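Local structure of telomerase reverse transcriptase (Takifugu rubripes, 4LMO) at residues F23-K28 against D210-G215; L124-C129 against G215-C220. The protein extends chromosome ends as a reverse transcriptase that copies a template within the enzyme's RNA component, this chain being its RNA-binding domain. All blocks are in the same frame, centred on the assembly; numbering follows the deposited sequence.

Overall arrangement
Both contacts lie on the long helix 191-220, near the centre of the RNA-binding domain, and they share Gly215. Interaction 1 sets the loop 23-28, between helix 6-15 and strand 29-30, against residues 210-215; interaction 2 sets helix 119-133 against the last turns, 215-220. Their centres are about 10 Å apart, and they touch: Phe23 packs on Leu216, and Val213 on Val126. Along the chain the order is 23-28, 124-129, 210-215, 215-220, and the two connections cross. One helix thus packs against both the loop that follows helix 6-15, which carries the RNA-binding TFLY motif, and helix 119-133.

Interaction 1: F23-K28 against D210-G215; sequences FLLNRK and DGFVVG
Phe23 points the edge of its ring at the face of Phe212, an offset edge-to-face pair with planes at 72° and centroids 5.8 Å apart. Its leading atom is CZ, 3.8 Å from Phe212 CD1. CG of Phe23 lies anti to the backbone N (chi1 175°), which carries the ring across to the helix, where its CD1-CE1 side lies along bare backbone. There Phe23 CD1 is 3.8 Å from Gly215 C, and Phe23 CE1 is 3.7 Å from Phe212 O. Gly215 permits this approach: a beta carbon on it would collide with Phe23 CE1. Leu25 crosses Phe212 at about a right angle, with its CD1 at the ring edge, 3.9 Å from Phe212 CE1. Leu24 reaches Gly211 more loosely through CD2. With an alanine at Phe23, the Phe212 face would probably lose its edge-on partner and a gap would open beside Gly215. Farther out, Leu25 also packs on Leu79 and Leu80 of helix 73-85, and Phe212 on Leu130 and Val133 of helix 119-133. A short 3-10 turn of the N-terminal part thus packs on a helix surface where Gly211 and Gly215 expose the backbone, in the telomerase RNA-binding domain.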
loop_
_atom_site.group_PDB
_atom_site.type_symbol
_atom_site.label_atom_id
_atom_site.label_comp_id
_atom_site.label_asym_id
_atom_site.label_seq_id
_atom_site.Cartn_x
_atom_site.Cartn_y
_atom_site.Cartn_z
ATOM N N PHE A 23 -3.567 7.811 3.244
ATOM C CA PHE A 23 -2.651 6.709 2.947
ATOM C C PHE A 23 -1.399 6.792 3.819
ATOM O O PHE A 23 -0.861 7.880 4.041
ATOM C CB PHE A 23 -2.276 6.710 1.459
ATOM C CG PHE A 23 -1.245 5.681 1.082
ATOM C CD1 PHE A 23 -1.525 4.322 1.173
ATOM C CD2 PHE A 23 0.003 6.073 0.613
ATOM C CE1 PHE A 23 -0.576 3.376 0.817
ATOM C CE2 PHE A 23 0.955 5.132 0.250
ATOM C CZ PHE A 23 0.666 3.781 0.355
ATOM N N LEU A 24 -0.945 5.631 4.293
ATOM C CA LEU A 24 0.193 5.516 5.213
ATOM C C LEU A 24 1.369 6.468 4.945
ATOM O O LEU A 24 1.820 7.170 5.852
ATOM C CB LEU A 24 0.686 4.062 5.273
ATOM C CG LEU A 24 1.981 3.730 6.028
ATOM C CD1 LEU A 24 1.942 4.165 7.488
ATOM C CD2 LEU A 24 2.283 2.241 5.916
ATOM N N LEU A 25 1.860 6.484 3.709
ATOM C CA LEU A 25 3.054 7.258 3.366
ATOM C C LEU A 25 2.803 8.768 3.267
ATOM O O LEU A 25 3.747 9.550 3.149
ATOM C CB LEU A 25 3.701 6.723 2.082
ATOM C CG LEU A 25 4.238 5.287 2.048
ATOM C CD1 LEU A 25 4.906 5.009 0.708
ATOM C CD2 LEU A 25 5.206 5.017 3.193
ATOM N N ASN A 26 1.534 9.168 3.315
ATOM C CA ASN A 26 1.162 10.581 3.337
ATOM C C ASN A 26 0.916 11.097 4.751
ATOM O O ASN A 26 0.665 12.288 4.948
ATOM C CB ASN A 26 -0.070 10.834 2.460
ATOM C CG ASN A 26 0.245 10.778 0.977
ATOM O OD1 ASN A 26 1.391 10.953 0.562
ATOM N ND2 ASN A 26 -0.777 10.539 0.167
ATOM N N ARG A 27 0.986 10.198 5.730
ATOM C CA ARG A 27 0.797 10.568 7.129
ATOM C C ARG A 27 2.038 11.240 7.697
ATOM O O ARG A 27 3.162 10.969 7.266
ATOM C CB ARG A 27 0.409 9.353 7.975
ATOM C CG ARG A 27 -1.074 9.023 7.923
ATOM C CD ARG A 27 -1.359 7.620 8.427
ATOM N NE ARG A 27 -1.296 7.510 9.885
ATOM C CZ ARG A 27 -1.418 6.366 10.555
ATOM N NH1 ARG A 27 -1.609 5.221 9.903
ATOM N NH2 ARG A 27 -1.348 6.365 11.880
ATOM N N LYS A 28 1.820 12.126 8.661
ATOM C CA LYS A 28 2.901 12.856 9.305
ATOM C C LYS A 28 3.244 12.250 10.662
ATOM O O LYS A 28 2.373 11.711 11.346
ATOM C CB LYS A 28 2.528 14.334 9.455
ATOM C CG LYS A 28 2.444 15.083 8.131
ATOM C CD LYS A 28 2.288 16.579 8.344
ATOM C CE LYS A 28 2.606 17.346 7.068
ATOM N NZ LYS A 28 2.492 18.819 7.257
ATOM N N ASP A 210 0.666 -5.786 3.073
ATOM C CA ASP A 210 -0.296 -5.318 4.072
ATOM C C ASP A 210 -0.341 -3.795 4.190
ATOM O O ASP A 210 -1.417 -3.200 4.236
ATOM C CB ASP A 210 0.007 -5.944 5.437
ATOM C CG ASP A 210 -0.933 -5.461 6.520
ATOM O OD1 ASP A 210 -2.096 -5.918 6.550
ATOM O OD2 ASP A 210 -0.509 -4.627 7.346
ATOM N N GLY A 211 0.831 -3.173 4.248
ATOM C CA GLY A 211 0.924 -1.729 4.394
ATOM C C GLY A 211 0.742 -1.005 3.079
ATOM O O GLY A 211 -0.146 -0.160 2.949
ATOM N N PHE A 212 1.576 -1.340 2.100
ATOM C CA PHE A 212 1.587 -0.619 0.833
ATOM C C PHE A 212 0.418 -1.001 -0.076
ATOM O O PHE A 212 -0.460 -0.174 -0.334
ATOM C CB PHE A 212 2.940 -0.774 0.114
ATOM C CG PHE A 212 3.129 0.180 -1.035
ATOM C CD1 PHE A 212 3.468 1.508 -0.805
ATOM C CD2 PHE A 212 2.966 -0.250 -2.347
ATOM C CE1 PHE A 212 3.637 2.391 -1.861
ATOM C CE2 PHE A 212 3.135 0.625 -3.408
ATOM C CZ PHE A 212 3.468 1.949 -3.165
ATOM N N VAL A 213 0.398 -2.247 -0.545
ATOM C CA VAL A 213 -0.609 -2.700 -1.510
ATOM C C VAL A 213 -2.041 -2.554 -0.990
ATOM O O VAL A 213 -2.874 -1.901 -1.627
ATOM C CB VAL A 213 -0.324 -4.138 -2.001
ATOM C CG1 VAL A 213 -1.526 -4.725 -2.734
ATOM C CG2 VAL A 213 0.908 -4.148 -2.898
ATOM N N VAL A 214 -2.315 -3.137 0.174
ATOM C CA VAL A 214 -3.640 -3.042 0.799
ATOM C C VAL A 214 -4.002 -1.591 1.148
ATOM O O VAL A 214 -5.165 -1.192 1.039
ATOM C CB VAL A 214 -3.751 -3.975 2.025
ATOM C CG1 VAL A 214 -4.971 -3.646 2.874
ATOM C CG2 VAL A 214 -3.795 -5.427 1.567
ATOM N N GLY A 215 -3.000 -0.810 1.545
ATOM C CA GLY A 215 -3.174 0.623 1.794
ATOM C C GLY A 215 -3.747 1.353 0.592
ATOM O O GLY A 215 -4.697 2.125 0.719
#

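Interaction 2: L124-C129 against G215-C220; sequences LFVREC and GLVRAC
Leu216 faces helix 119-133 and meets three of its residues. Its CD1 comes closest to Cys129, 3.8 Å from CB, and the same methyl lies 4.2 Å from Val126 CG2. On the other side of the branch point, Leu216 CB is 4.1 Å from Phe125 CE2, the two side chains crossing at a slant. CG of Leu216 stands anti to its own carbonyl carbon (chi1 -62°), which brings CD1 up against Cys129. One turn on, Cys220 brings SG to the far end of the Phe125 ring, 3.9 Å from CZ. This is a sulfur-aromatic contact at an oblique angle, 61° off the ring normal. Cys129 SG lies over one face of that ring, displaced toward its rim, and Phe125 therefore has a cysteine sulfur from each helix beside it. Val126 CG2 also meets Val217 CG2 at 4.2 Å. No hydrogen bond joins the two segments, whose touching side chains are all buried. In the second shell, Tyr88 packs on both Cys129 and Leu216, Leu92 and Thr95 back Phe125, and Met20 touches Leu216 and Cys220. The short helical segments cross at 124°, their axes 10.7 Å apart at closest approach. Helix 88-93 borders the Phe125 and Cys129 side, helix 142-158 meets Val126 through Val152, and helix 191-220 leads directly into strand 221-224 of the two-stranded antiparallel sheet with strand 234-237.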
loop_
_atom_site.group_PDB
_atom_site.type_symbol
_atom_site.label_atom_id
_atom_site.label_comp_id
_atom_site.label_asym_id
_atom_site.label_seq_id
_atom_site.Cartn_x
_atom_site.Cartn_y
_atom_site.Cartn_z
ATOM N N LEU A 124 -3.444 -4.066 -11.906
ATOM C CA LEU A 124 -2.646 -3.251 -12.826
ATOM C C LEU A 124 -2.242 -1.918 -12.194
ATOM O O LEU A 124 -1.080 -1.513 -12.279
ATOM C CB LEU A 124 -3.381 -3.032 -14.154
ATOM C CG LEU A 124 -3.616 -4.257 -15.043
ATOM C CD1 LEU A 124 -4.601 -3.926 -16.158
ATOM C CD2 LEU A 124 -2.312 -4.804 -15.613
ATOM N N PHE A 125 -3.200 -1.252 -11.552
ATOM C CA PHE A 125 -2.932 -0.030 -10.795
ATOM C C PHE A 125 -1.888 -0.250 -9.700
ATOM O O PHE A 125 -0.904 0.483 -9.617
ATOM C CB PHE A 125 -4.219 0.533 -10.182
ATOM C CG PHE A 125 -3.978 1.541 -9.090
ATOM C CD1 PHE A 125 -3.446 2.796 -9.383
ATOM C CD2 PHE A 125 -4.273 1.233 -7.764
ATOM C CE1 PHE A 125 -3.217 3.720 -8.375
ATOM C CE2 PHE A 125 -4.049 2.155 -6.755
ATOM C CZ PHE A 125 -3.525 3.402 -7.062
ATOM N N VAL A 126 -2.114 -1.261 -8.866
ATOM C CA VAL A 126 -1.200 -1.592 -7.774
ATOM C C VAL A 126 0.178 -2.005 -8.302
ATOM O O VAL A 126 1.204 -1.684 -7.696
ATOM C CB VAL A 126 -1.819 -2.660 -6.838
ATOM C CG1 VAL A 126 -0.765 -3.600 -6.265
ATOM C CG2 VAL A 126 -2.614 -1.988 -5.729
ATOM N N ARG A 127 0.186 -2.692 -9.445
ATOM C CA ARG A 127 1.422 -3.119 -10.099
ATOM C C ARG A 127 2.244 -1.925 -10.570
ATOM O O ARG A 127 3.461 -1.892 -10.374
ATOM C CB ARG A 127 1.117 -4.035 -11.286
ATOM C CG ARG A 127 2.326 -4.792 -11.813
ATOM C CD ARG A 127 2.092 -5.312 -13.219
ATOM N NE ARG A 127 2.138 -4.238 -14.211
ATOM C CZ ARG A 127 1.757 -4.366 -15.481
ATOM N NH1 ARG A 127 1.289 -5.524 -15.934
ATOM N NH2 ARG A 127 1.842 -3.330 -16.301
ATOM N N GLU A 128 1.574 -0.954 -11.193
ATOM C CA GLU A 128 2.232 0.261 -11.676
ATOM C C GLU A 128 2.763 1.111 -10.526
ATOM O O GLU A 128 3.808 1.753 -10.653
ATOM C CB GLU A 128 1.292 1.092 -12.559
ATOM C CG GLU A 128 0.933 0.456 -13.900
ATOM C CD GLU A 128 2.145 0.006 -14.697
ATOM O OE1 GLU A 128 3.137 0.760 -14.783
ATOM O OE2 GLU A 128 2.106 -1.112 -15.247
ATOM N N CYS A 129 2.034 1.112 -9.411
ATOM C CA CYS A 129 2.468 1.794 -8.198
ATOM C C CYS A 129 3.749 1.179 -7.632
ATOM O O CYS A 129 4.661 1.905 -7.236
ATOM C CB CYS A 129 1.360 1.781 -7.146
ATOM S SG CYS A 129 -0.042 2.848 -7.541
ATOM N N GLY A 215 -3.000 -0.810 1.545
ATOM C CA GLY A 215 -3.174 0.623 1.794
ATOM C C GLY A 215 -3.747 1.353 0.592
ATOM O O GLY A 215 -4.697 2.125 0.719
ATOM N N LEU A 216 -3.175 1.091 -0.577
ATOM C CA LEU A 216 -3.639 1.691 -1.824
ATOM C C LEU A 216 -5.073 1.288 -2.148
ATOM O O LEU A 216 -5.888 2.127 -2.537
ATOM C CB LEU A 216 -2.709 1.306 -2.976
ATOM C CG LEU A 216 -1.253 1.766 -2.850
ATOM C CD1 LEU A 216 -0.384 1.088 -3.897
ATOM C CD2 LEU A 216 -1.148 3.280 -2.952
ATOM N N VAL A 217 -5.369 0.002 -1.979
ATOM C CA VAL A 217 -6.703 -0.530 -2.211
ATOM C C VAL A 217 -7.707 0.119 -1.250
ATOM O O VAL A 217 -8.772 0.573 -1.679
ATOM C CB VAL A 217 -6.721 -2.075 -2.107
ATOM C CG1 VAL A 217 -8.126 -2.624 -2.313
ATOM C CG2 VAL A 217 -5.772 -2.690 -3.125
ATOM N N ARG A 218 -7.350 0.181 0.035
ATOM C CA ARG A 218 -8.184 0.822 1.062
ATOM C C ARG A 218 -8.489 2.290 0.766
ATOM O O ARG A 218 -9.622 2.737 0.947
ATOM C CB ARG A 218 -7.531 0.711 2.446
ATOM C CG ARG A 218 -8.002 -0.477 3.271
ATOM C CD ARG A 218 -7.392 -0.496 4.671
ATOM N NE ARG A 218 -7.524 0.786 5.370
ATOM C CZ ARG A 218 -8.594 1.179 6.062
ATOM N NH1 ARG A 218 -9.664 0.399 6.163
ATOM N NH2 ARG A 218 -8.596 2.365 6.654
ATOM N N ALA A 219 -7.480 3.029 0.314
ATOM C CA ALA A 219 -7.621 4.461 0.067
ATOM C C ALA A 219 -8.389 4.784 -1.219
ATOM O O ALA A 219 -9.337 5.575 -1.198
ATOM C CB ALA A 219 -6.254 5.131 0.059
ATOM N N CYS A 220 -7.990 4.153 -2.324
ATOM C CA CYS A 220 -8.476 4.516 -3.660
ATOM C C CYS A 220 -9.789 3.856 -4.069
ATOM O O CYS A 220 -10.437 4.299 -5.016
ATOM C CB CYS A 220 -7.407 4.205 -4.709
ATOM S SG CYS A 220 -5.830 5.023 -4.399
#